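Aminopeptidase N family protein (Idiomarina loihiensis L2TR, PDB 4FGM) is probably a zinc-dependent aminopeptidase of the peptidase M61 family, cleaving residues from the N-terminal ends of peptides. Local coordinates at residues Leu20-Asn26 with Val115-Thr119; Asp27-Leu33 with Asn70-Arg76; Leu456-Val461 with Lys580-Trp584. All coordinates share one frame; numbering follows the deposited sequence.

Contact 1. Residues Leu20-Asn26 with Val115-Thr119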
loop_
_atom_site.group_PDB
_atom_site.type_symbol
_atom_site.label_atom_id
_atom_site.label_comp_id
_atom_site.label_asym_id
_atom_site.label_seq_id
_atom_site.Cartn_x
_atom_site.Cartn_y
_atom_site.Cartn_z
ATOM N N LEU A 20 -1.540 -2.497 31.355
ATOM C CA LEU A 20 -2.759 -1.770 31.086
ATOM C C LEU A 20 -3.425 -1.524 32.435
ATOM O O LEU A 20 -3.661 -2.465 33.197
ATOM C CB LEU A 20 -3.639 -2.631 30.176
ATOM C CG LEU A 20 -5.103 -2.279 29.993
ATOM C CD1 LEU A 20 -5.236 -0.941 29.321
ATOM C CD2 LEU A 20 -5.753 -3.356 29.162
ATOM N N THR A 21 -3.707 -0.263 32.739
ATOM C CA THR A 21 -4.333 0.064 34.008
ATOM C C THR A 21 -5.727 0.668 33.854
ATOM O O THR A 21 -5.903 1.761 33.309
ATOM C CB THR A 21 -3.434 1.010 34.815
ATOM O OG1 THR A 21 -2.129 0.428 34.921
ATOM C CG2 THR A 21 -3.995 1.219 36.219
ATOM N N ILE A 22 -6.718 -0.065 34.346
ATOM C CA ILE A 22 -8.103 0.369 34.269
ATOM C C ILE A 22 -8.548 0.831 35.646
ATOM O O ILE A 22 -8.642 0.021 36.570
ATOM C CB ILE A 22 -9.005 -0.786 33.806
ATOM C CG1 ILE A 22 -8.404 -1.436 32.556
ATOM C CG2 ILE A 22 -10.399 -0.261 33.517
ATOM C CD1 ILE A 22 -8.888 -2.845 32.301
ATOM N N GLU A 23 -8.807 2.133 35.775
ATOM C CA GLU A 23 -9.223 2.739 37.042
ATOM C C GLU A 23 -10.485 2.082 37.586
ATOM O O GLU A 23 -10.568 1.757 38.771
ATOM C CB GLU A 23 -9.457 4.243 36.846
ATOM C CG GLU A 23 -9.889 5.015 38.094
ATOM C CD GLU A 23 -8.819 5.052 39.173
ATOM O OE1 GLU A 23 -7.654 4.709 38.871
ATOM O OE2 GLU A 23 -9.142 5.438 40.321
ATOM N N GLN A 24 -11.463 1.889 36.708
ATOM C CA GLN A 24 -12.715 1.252 37.087
ATOM C C GLN A 24 -13.193 0.279 36.012
ATOM O O GLN A 24 -13.488 0.674 34.880
ATOM C CB GLN A 24 -13.799 2.300 37.337
ATOM C CG GLN A 24 -15.083 1.704 37.877
ATOM C CD GLN A 24 -16.063 2.754 38.343
ATOM O OE1 GLN A 24 -16.675 3.454 37.534
ATOM N NE2 GLN A 24 -16.211 2.879 39.657
ATOM N N THR A 25 -13.268 -0.996 36.378
ATOM C CA THR A 25 -13.716 -2.030 35.461
ATOM C C THR A 25 -15.203 -2.268 35.691
ATOM O O THR A 25 -15.727 -1.917 36.746
ATOM C CB THR A 25 -12.956 -3.346 35.703
ATOM O OG1 THR A 25 -13.206 -3.807 37.035
ATOM C CG2 THR A 25 -11.460 -3.131 35.529
ATOM N N ASN A 26 -15.886 -2.835 34.702
ATOM C CA ASN A 26 -17.308 -3.128 34.846
ATOM C C ASN A 26 -17.424 -4.573 35.311
ATOM O O ASN A 26 -16.417 -5.259 35.447
ATOM C CB ASN A 26 -18.042 -2.936 33.519
ATOM C CG ASN A 26 -17.892 -1.528 32.970
ATOM O OD1 ASN A 26 -17.917 -0.549 33.719
ATOM N ND2 ASN A 26 -17.748 -1.418 31.653
ATOM N N VAL A 115 -10.249 -1.743 26.123
ATOM C CA VAL A 115 -11.115 -2.013 27.274
ATOM C C VAL A 115 -12.565 -1.892 26.815
ATOM O O VAL A 115 -13.037 -0.794 26.505
ATOM C CB VAL A 115 -10.866 -1.003 28.429
ATOM C CG1 VAL A 115 -11.775 -1.327 29.609
ATOM C CG2 VAL A 115 -9.404 -1.052 28.865
ATOM N N GLU A 116 -13.262 -3.023 26.759
ATOM C CA GLU A 116 -14.660 -3.059 26.319
ATOM C C GLU A 116 -15.553 -2.032 27.008
ATOM O O GLU A 116 -15.596 -1.952 28.237
ATOM C CB GLU A 116 -15.248 -4.451 26.540
ATOM C CG GLU A 116 -16.680 -4.612 26.045
ATOM C CD GLU A 116 -16.812 -4.469 24.536
ATOM O OE1 GLU A 116 -16.055 -5.137 23.803
ATOM O OE2 GLU A 116 -17.678 -3.694 24.079
ATOM N N GLY A 117 -16.256 -1.244 26.200
ATOM C CA GLY A 117 -17.152 -0.238 26.738
ATOM C C GLY A 117 -16.500 1.069 27.147
ATOM O O GLY A 117 -17.183 2.075 27.309
ATOM N N GLN A 118 -15.184 1.065 27.327
ATOM C CA GLN A 118 -14.477 2.281 27.720
ATOM C C GLN A 118 -13.518 2.679 26.609
ATOM O O GLN A 118 -12.525 3.367 26.825
ATOM C CB GLN A 118 -13.715 2.040 29.019
ATOM C CG GLN A 118 -14.604 1.609 30.163
ATOM C CD GLN A 118 -13.832 1.374 31.439
ATOM O OE1 GLN A 118 -13.144 2.269 31.934
ATOM N NE2 GLN A 118 -13.943 0.164 31.986
ATOM N N THR A 119 -13.858 2.245 25.407
ATOM C CA THR A 119 -13.066 2.485 24.216
ATOM C C THR A 119 -13.111 3.921 23.663
ATOM O O THR A 119 -12.238 4.311 22.882
ATOM C CB THR A 119 -13.481 1.449 23.136
ATOM O OG1 THR A 119 -12.325 0.696 22.734
ATOM C CG2 THR A 119 -14.157 2.125 21.949
HETATM O O HOH W 1 -11.381 3.452 33.898
#

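Contact 2. Residues Asp27-Leu33 with Asn70-Arg76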
loop_
_atom_site.group_PDB
_atom_site.type_symbol
_atom_site.label_atom_id
_atom_site.label_comp_id
_atom_site.label_asym_id
_atom_site.label_seq_id
_atom_site.Cartn_x
_atom_site.Cartn_y
_atom_site.Cartn_z
ATOM N N ASP A 27 -18.640 -5.036 35.570
ATOM C CA ASP A 27 -18.828 -6.408 36.028
ATOM C C ASP A 27 -18.360 -7.356 34.941
ATOM O O ASP A 27 -18.858 -7.302 33.816
ATOM C CB ASP A 27 -20.302 -6.681 36.325
ATOM C CG ASP A 27 -21.071 -5.424 36.661
ATOM O OD1 ASP A 27 -21.460 -4.698 35.717
ATOM O OD2 ASP A 27 -21.276 -5.160 37.864
ATOM N N GLU A 28 -17.409 -8.225 35.274
ATOM C CA GLU A 28 -16.878 -9.176 34.300
ATOM C C GLU A 28 -16.397 -8.381 33.078
ATOM O O GLU A 28 -16.848 -8.604 31.954
ATOM C CB GLU A 28 -17.970 -10.171 33.886
ATOM C CG GLU A 28 -18.669 -10.887 35.046
ATOM C CD GLU A 28 -17.768 -11.871 35.784
ATOM O OE1 GLU A 28 -17.173 -12.749 35.123
ATOM O OE2 GLU A 28 -17.663 -11.774 37.025
ATOM N N GLN A 29 -15.484 -7.444 33.325
ATOM C CA GLN A 29 -14.919 -6.579 32.290
ATOM C C GLN A 29 -14.190 -7.383 31.217
ATOM O O GLN A 29 -13.453 -8.327 31.526
ATOM C CB GLN A 29 -13.945 -5.576 32.932
ATOM C CG GLN A 29 -13.216 -4.660 31.958
ATOM C CD GLN A 29 -14.114 -3.606 31.328
ATOM O OE1 GLN A 29 -14.662 -2.740 32.016
ATOM N NE2 GLN A 29 -14.256 -3.666 30.008
ATOM N N GLU A 30 -14.392 -7.001 29.962
ATOM C CA GLU A 30 -13.742 -7.683 28.851
ATOM C C GLU A 30 -12.674 -6.821 28.190
ATOM O O GLU A 30 -12.786 -5.600 28.134
ATOM C CB GLU A 30 -14.773 -8.109 27.796
ATOM C CG GLU A 30 -15.715 -9.207 28.267
ATOM C CD GLU A 30 -16.760 -9.573 27.228
ATOM O OE1 GLU A 30 -16.775 -8.957 26.138
ATOM O OE2 GLU A 30 -17.568 -10.484 27.507
ATOM N N LEU A 31 -11.640 -7.488 27.692
ATOM C CA LEU A 31 -10.529 -6.841 27.005
ATOM C C LEU A 31 -10.423 -7.529 25.642
ATOM O O LEU A 31 -10.542 -8.758 25.551
ATOM C CB LEU A 31 -9.230 -7.053 27.793
ATOM C CG LEU A 31 -9.266 -6.721 29.289
ATOM C CD1 LEU A 31 -8.009 -7.234 29.974
ATOM C CD2 LEU A 31 -9.409 -5.229 29.470
ATOM N N TRP A 32 -10.225 -6.751 24.583
ATOM C CA TRP A 32 -10.102 -7.340 23.257
ATOM C C TRP A 32 -9.038 -6.662 22.397
ATOM O O TRP A 32 -8.651 -5.512 22.642
ATOM C CB TRP A 32 -11.447 -7.314 22.515
ATOM C CG TRP A 32 -12.007 -5.938 22.286
ATOM C CD1 TRP A 32 -12.806 -5.234 23.134
ATOM C CD2 TRP A 32 -11.799 -5.100 21.141
ATOM N NE1 TRP A 32 -13.114 -4.010 22.590
ATOM C CE2 TRP A 32 -12.510 -3.900 21.366
ATOM C CE3 TRP A 32 -11.081 -5.247 19.943
ATOM C CZ2 TRP A 32 -12.525 -2.848 20.443
ATOM C CZ3 TRP A 32 -11.095 -4.197 19.019
ATOM C CH2 TRP A 32 -11.815 -3.013 19.279
ATOM N N LEU A 33 -8.565 -7.391 21.388
ATOM C CA LEU A 33 -7.551 -6.865 20.488
ATOM C C LEU A 33 -8.050 -6.921 19.049
ATOM O O LEU A 33 -8.649 -7.910 18.619
ATOM C CB LEU A 33 -6.258 -7.669 20.619
ATOM C CG LEU A 33 -5.042 -6.985 19.991
ATOM C CD1 LEU A 33 -4.689 -5.768 20.841
ATOM C CD2 LEU A 33 -3.854 -7.954 19.915
ATOM N N ASN A 70 -9.255 -13.443 20.595
ATOM C CA ASN A 70 -8.770 -12.096 20.875
ATOM C C ASN A 70 -9.511 -11.396 22.020
ATOM O O ASN A 70 -9.503 -10.169 22.102
ATOM C CB ASN A 70 -8.937 -11.253 19.622
ATOM C CG ASN A 70 -10.375 -10.857 19.400
ATOM O OD1 ASN A 70 -11.285 -11.652 19.637
ATOM N ND2 ASN A 70 -10.594 -9.633 18.946
ATOM N N ARG A 71 -10.147 -12.156 22.902
ATOM C CA ARG A 71 -10.902 -11.535 23.981
ATOM C C ARG A 71 -10.699 -12.193 25.338
ATOM O O ARG A 71 -10.717 -13.423 25.460
ATOM C CB ARG A 71 -12.395 -11.521 23.611
ATOM C CG ARG A 71 -13.293 -10.693 24.537
ATOM C CD ARG A 71 -14.707 -10.558 23.965
ATOM N NE ARG A 71 -14.737 -9.731 22.763
ATOM C CZ ARG A 71 -15.006 -8.432 22.754
ATOM N NH1 ARG A 71 -15.282 -7.802 23.884
ATOM N NH2 ARG A 71 -14.971 -7.756 21.616
ATOM N N TRP A 72 -10.494 -11.356 26.354
ATOM C CA TRP A 72 -10.300 -11.828 27.719
ATOM C C TRP A 72 -11.388 -11.269 28.631
ATOM O O TRP A 72 -11.951 -10.202 28.358
ATOM C CB TRP A 72 -8.928 -11.390 28.244
ATOM C CG TRP A 72 -7.773 -12.141 27.663
ATOM C CD1 TRP A 72 -7.118 -13.198 28.220
ATOM C CD2 TRP A 72 -7.144 -11.897 26.403
ATOM N NE1 TRP A 72 -6.115 -13.629 27.384
ATOM C CE2 TRP A 72 -6.109 -12.846 26.262
ATOM C CE3 TRP A 72 -7.353 -10.964 25.380
ATOM C CZ2 TRP A 72 -5.286 -12.893 25.136
ATOM C CZ3 TRP A 72 -6.535 -11.010 24.260
ATOM C CH2 TRP A 72 -5.512 -11.969 24.150
ATOM N N GLN A 73 -11.678 -11.993 29.712
ATOM C CA GLN A 73 -12.684 -11.558 30.679
ATOM C C GLN A 73 -12.073 -11.554 32.080
ATOM O O GLN A 73 -11.535 -12.569 32.538
ATOM C CB GLN A 73 -13.901 -12.479 30.640
ATOM C CG GLN A 73 -15.076 -11.969 31.463
ATOM C CD GLN A 73 -16.318 -12.832 31.315
ATOM O OE1 GLN A 73 -16.322 -14.011 31.675
ATOM N NE2 GLN A 73 -17.381 -12.246 30.782
ATOM N N LEU A 74 -12.154 -10.402 32.745
ATOM C CA LEU A 74 -11.597 -10.217 34.087
ATOM C C LEU A 74 -12.589 -10.539 35.192
ATOM O O LEU A 74 -13.797 -10.353 35.030
ATOM C CB LEU A 74 -11.148 -8.765 34.282
ATOM C CG LEU A 74 -10.001 -8.171 33.469
ATOM C CD1 LEU A 74 -10.019 -6.661 33.631
ATOM C CD2 LEU A 74 -8.666 -8.755 33.928
ATOM N N ALA A 75 -12.077 -11.014 36.323
ATOM C CA ALA A 75 -12.940 -11.296 37.459
ATOM C C ALA A 75 -13.343 -9.918 37.997
ATOM O O ALA A 75 -12.657 -8.921 37.742
ATOM C CB ALA A 75 -12.182 -12.082 38.516
ATOM N N ARG A 76 -14.459 -9.860 38.718
ATOM C CA ARG A 76 -14.952 -8.607 39.289
ATOM C C ARG A 76 -13.982 -8.000 40.294
ATOM O O ARG A 76 -13.263 -8.719 40.993
ATOM C CB ARG A 76 -16.278 -8.840 40.007
ATOM C CG ARG A 76 -17.444 -9.182 39.120
ATOM C CD ARG A 76 -18.594 -9.721 39.954
ATOM N NE ARG A 76 -19.799 -9.896 39.153
ATOM C CZ ARG A 76 -20.547 -8.892 38.710
ATOM N NH1 ARG A 76 -20.212 -7.639 38.999
ATOM N NH2 ARG A 76 -21.620 -9.137 37.971
#

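Contact 3. Residues Leu456-Val461 with Lys580-Trp584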
loop_
_atom_site.group_PDB
_atom_site.type_symbol
_atom_site.label_atom_id
_atom_site.label_comp_id
_atom_site.label_asym_id
_atom_site.label_seq_id
_atom_site.Cartn_x
_atom_site.Cartn_y
_atom_site.Cartn_z
ATOM N N LEU A 456 -6.967 9.882 -24.655
ATOM C CA LEU A 456 -5.571 10.323 -24.646
ATOM C C LEU A 456 -5.175 11.015 -25.947
ATOM O O LEU A 456 -4.287 11.873 -25.967
ATOM C CB LEU A 456 -4.647 9.129 -24.393
ATOM C CG LEU A 456 -4.691 8.584 -22.963
ATOM C CD1 LEU A 456 -4.235 7.130 -22.924
ATOM C CD2 LEU A 456 -3.824 9.467 -22.071
ATOM N N GLN A 457 -5.836 10.630 -27.031
ATOM C CA GLN A 457 -5.567 11.211 -28.333
ATOM C C GLN A 457 -5.992 12.677 -28.285
ATOM O O GLN A 457 -5.331 13.547 -28.853
ATOM C CB GLN A 457 -6.351 10.455 -29.408
ATOM C CG GLN A 457 -5.579 10.248 -30.697
ATOM C CD GLN A 457 -6.213 9.199 -31.588
ATOM O OE1 GLN A 457 -7.324 9.381 -32.085
ATOM N NE2 GLN A 457 -5.510 8.089 -31.786
ATOM N N ASN A 458 -7.092 12.942 -27.586
ATOM C CA ASN A 458 -7.597 14.297 -27.454
ATOM C C ASN A 458 -6.625 15.204 -26.716
ATOM O O ASN A 458 -6.795 16.422 -26.706
ATOM C CB ASN A 458 -8.947 14.301 -26.735
ATOM C CG ASN A 458 -10.079 13.859 -27.633
ATOM O OD1 ASN A 458 -10.198 14.324 -28.768
ATOM N ND2 ASN A 458 -10.926 12.968 -27.130
ATOM N N PHE A 459 -5.613 14.615 -26.090
ATOM C CA PHE A 459 -4.622 15.405 -25.374
ATOM C C PHE A 459 -3.255 15.273 -26.010
ATOM O O PHE A 459 -2.249 15.658 -25.427
ATOM C CB PHE A 459 -4.553 15.001 -23.901
ATOM C CG PHE A 459 -5.713 15.495 -23.086
ATOM C CD1 PHE A 459 -6.958 14.885 -23.178
ATOM C CD2 PHE A 459 -5.555 16.566 -22.215
ATOM C CE1 PHE A 459 -8.036 15.341 -22.416
ATOM C CE2 PHE A 459 -6.627 17.030 -21.450
ATOM C CZ PHE A 459 -7.866 16.414 -21.546
ATOM N N GLY A 460 -3.225 14.719 -27.216
ATOM C CA GLY A 460 -1.971 14.574 -27.934
ATOM C C GLY A 460 -1.099 13.409 -27.518
ATOM O O GLY A 460 0.103 13.406 -27.795
ATOM N N VAL A 461 -1.692 12.419 -26.859
ATOM C CA VAL A 461 -0.939 11.245 -26.425
ATOM C C VAL A 461 -1.231 10.037 -27.311
ATOM O O VAL A 461 -2.378 9.606 -27.438
ATOM C CB VAL A 461 -1.269 10.857 -24.975
ATOM C CG1 VAL A 461 -0.352 9.715 -24.531
ATOM C CG2 VAL A 461 -1.119 12.060 -24.063
ATOM N N LYS A 580 -1.737 19.876 -27.487
ATOM C CA LYS A 580 -3.050 19.349 -27.132
ATOM C C LYS A 580 -3.096 18.925 -25.660
ATOM O O LYS A 580 -4.157 18.570 -25.143
ATOM C CB LYS A 580 -3.420 18.165 -28.036
ATOM C CG LYS A 580 -3.473 18.516 -29.521
ATOM C CD LYS A 580 -4.039 17.386 -30.370
ATOM C CE LYS A 580 -5.521 17.184 -30.106
ATOM N NZ LYS A 580 -6.105 16.120 -30.972
ATOM N N LEU A 581 -1.943 18.981 -24.993
ATOM C CA LEU A 581 -1.839 18.615 -23.580
ATOM C C LEU A 581 -2.724 19.488 -22.695
ATOM O O LEU A 581 -3.299 19.015 -21.717
ATOM C CB LEU A 581 -0.388 18.730 -23.099
ATOM C CG LEU A 581 0.457 17.469 -22.883
ATOM C CD1 LEU A 581 -0.406 16.223 -23.000
ATOM C CD2 LEU A 581 1.590 17.436 -23.888
ATOM N N LYS A 582 -2.824 20.765 -23.045
ATOM C CA LYS A 582 -3.640 21.711 -22.294
ATOM C C LYS A 582 -3.337 21.732 -20.799
ATOM O O LYS A 582 -4.250 21.826 -19.975
ATOM C CB LYS A 582 -5.128 21.410 -22.494
ATOM C CG LYS A 582 -5.862 22.391 -23.394
ATOM C CD LYS A 582 -5.929 21.908 -24.833
ATOM C CE LYS A 582 -6.988 22.680 -25.629
ATOM N NZ LYS A 582 -6.705 24.144 -25.738
ATOM N N GLY A 583 -2.060 21.641 -20.445
ATOM C CA GLY A 583 -1.694 21.678 -19.039
ATOM C C GLY A 583 -1.842 20.394 -18.237
ATOM O O GLY A 583 -1.479 20.365 -17.061
ATOM N N TRP A 584 -2.384 19.337 -18.833
ATOM C CA TRP A 584 -2.507 18.089 -18.094
ATOM C C TRP A 584 -1.095 17.595 -17.824
ATOM O O TRP A 584 -0.809 17.048 -16.760
ATOM C CB TRP A 584 -3.272 17.045 -18.893
ATOM C CG TRP A 584 -3.239 15.702 -18.247
ATOM C CD1 TRP A 584 -3.578 15.405 -16.959
ATOM C CD2 TRP A 584 -2.851 14.465 -18.857
ATOM N NE1 TRP A 584 -3.424 14.056 -16.726
ATOM C CE2 TRP A 584 -2.977 13.456 -17.872
ATOM C CE3 TRP A 584 -2.403 14.109 -20.135
ATOM C CZ2 TRP A 584 -2.679 12.115 -18.132
ATOM C CZ3 TRP A 584 -2.106 12.776 -20.392
ATOM C CH2 TRP A 584 -2.243 11.797 -19.392
HETATM O O HOH W 2 -8.696 15.089 -31.082
#

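Contact 1. Residues Leu20-Asn26 with Val115-Thr119
Ile22 and Val115 face each other with their CA atoms 8.0 Å apart, so the end of strand 15-22 meets residues 115-119 through side chains and one side chain-to-backbone bond, not as a neighbouring strand. The second segment is a type II beta turn from Val115 to Gln118, closed by Gln118 N bonding to Val115 O. Gly117 holds the turn position with positive phi, where a CB would jam against the carbonyl O of Glu116. Both pieces belong to the beta-rich N-terminal domain of the M61 family.

The apolar part of the contact is small. Ile22 and Val115 reach toward each other tip to tip, with Val115 CG2 at 3.8 Å from Ile22 CG1. Val115 keeps CG1 anti to its own N (chi1 -179°), and this rotamer turns CG2 toward Ile22. Leu20 adds CD1 at 4.2 Å from the same Val115 CG2, crossing it at a slant. Leu31 of strand 30-32 packs on both Leu20 and Ile22.

Gln118 carries the polar part. Its chain runs extended beyond CG, which brings the amide beside Ile22 CG2 and up to the backbone of Gln24. NE2 donates to Gln24 O at 3.0 Å. The donor lies in the carbonyl plane, but the N-H is bent at 136° and the oxygen sits 27° out of the amide plane. NE2 also makes a weak bond to Gln29 OE1. The other end of the amide reaches Gln24 through water: the water donates to Gln118 OE1 at 2.9 Å and accepts from Gln24 N at 3.2 Å.

Contact 2. Residues Asp27-Leu33 with Asn70-Arg76
Arg71 lies flat against Trp32 across the antiparallel pairing of strands 30-32 and 71-74, part of the beta structure of the M61 N-terminal domain. The arginine chain is extended as far as CD and then bends at chi3 (-69°), which lays the guanidinium against the indole. The ring and guanidinium planes are 23° apart. Arg71 NH2 sits over the indole face, 3.5 Å from Trp32 CG, and Trp32 CB rests above the centre of the guanidinium.

Glu30 meets the same guanidinium near its edge. Arg71 NH1 forms a salt bridge with Glu30 OE1 at 2.9 Å, on the anti side of the carboxylate. The bond is bent and tilted out of both planes. NH1 has a second carboxylate in Glu116, and NH2 has Glu295. The arginine is likely to keep these acids ionised, and the bonds to NH1 and NH2 probably limit its rotation.

Side chains alternate between the two faces. On the face opposite Arg71, Leu31 CD1 crosses Leu74 at a slant and lies 4.1 Å from Leu74 CG. Both leucines also pack on strand 81-91. Leu31 and Trp72 are the hydrogen-bonded pair, with Leu31 N to Trp72 O at 2.8 Å and Trp72 N to Leu31 O at 2.7 Å. Glu30 with Gln73 and Trp32 with Arg71 are the non-hydrogen-bonded pairs on either side.

At the end with Asp27 and Arg76, the salt bridge from Arg76 NH1 to Asp27 OD2 is doubtful, and Glu28 OE2 meets Arg76 NE by charge alone. At the other end, Leu33 N bonds to Asn70 O, and the Asn70 side chain answers in place of backbone: ND2 donates to Leu33 O at 2.6 Å, nearly straight at 173°.

Contact 3. Residues Leu456-Val461 with Lys580-Trp584
Phe459 lies against the backbone of Lys580 and Leu581, beside the C-terminal end of the helix that includes Leu456. Its CA makes a CA-H...O contact with Lys580 O at 3.2 Å. CB lies 3.8 Å from Lys580 O and also faces Leu581 CD1. CG stands anti to the carbonyl carbon (chi1 -75°), and the ring passes beside the turn of residues 581-584. CD2 meets Leu581 O at 3.4 Å, with that oxygen in the ring plane, at the edge. CD2 also touches Trp584 CB, and CE2 follows at 3.9 Å from Leu581 O. Leu389 and Leu393 of helix 378-394 pack on the Phe459 side chain as well.

The backbone around Phe459 is a Schellman motif that ends the helix. Val461 N and Phe459 N both bond to Leu456 O, from opposite faces of its plane, and Gly460 N bonds to Gln457 O. Gly460 is the C-prime residue with positive phi. Across from it, Leu581 to Trp584 form a type I' turn. A CB on Gly460 would be tight against Lys580 CB.

Trp584 packs beside this helix end. Its CZ3 meets Val461 CG2 at 3.9 Å, in the indole plane, while CH2 approaches Leu456 CD2. NE1 bonds to Tyr312 OH. With an alanine in place of Phe459, a gap would probably open where the ring now packs by Leu581 O, Trp584 CB and helix 378-394.

Farther along, Lys580 NZ makes a weak bond to Gln457 O at 3.4 Å and donates to a water that bonds in turn to Asn458 OD1.

From the N terminus, residues 20-26 open contact 1 and residues 27-33 follow at once to open contact 2. Contact 2 closes first, at residues 70-76, and contact 1 closes later, at 115-119, so the smaller loop sits within the larger. The two touch through Glu116 with Arg71 and through Gln29, with centres 9 Å apart. Together they tie strands 15-22, 30-32 and 71-74 to the turn after strand 114-115. Contact 3 comes later in series, its centre about 59 and 61 Å from those of contacts 1 and 2. It closes a loop holding the antiparallel sheet of residues 489-562, consistent with a PDZ domain, and brings the C-terminal tail against helix 378-394.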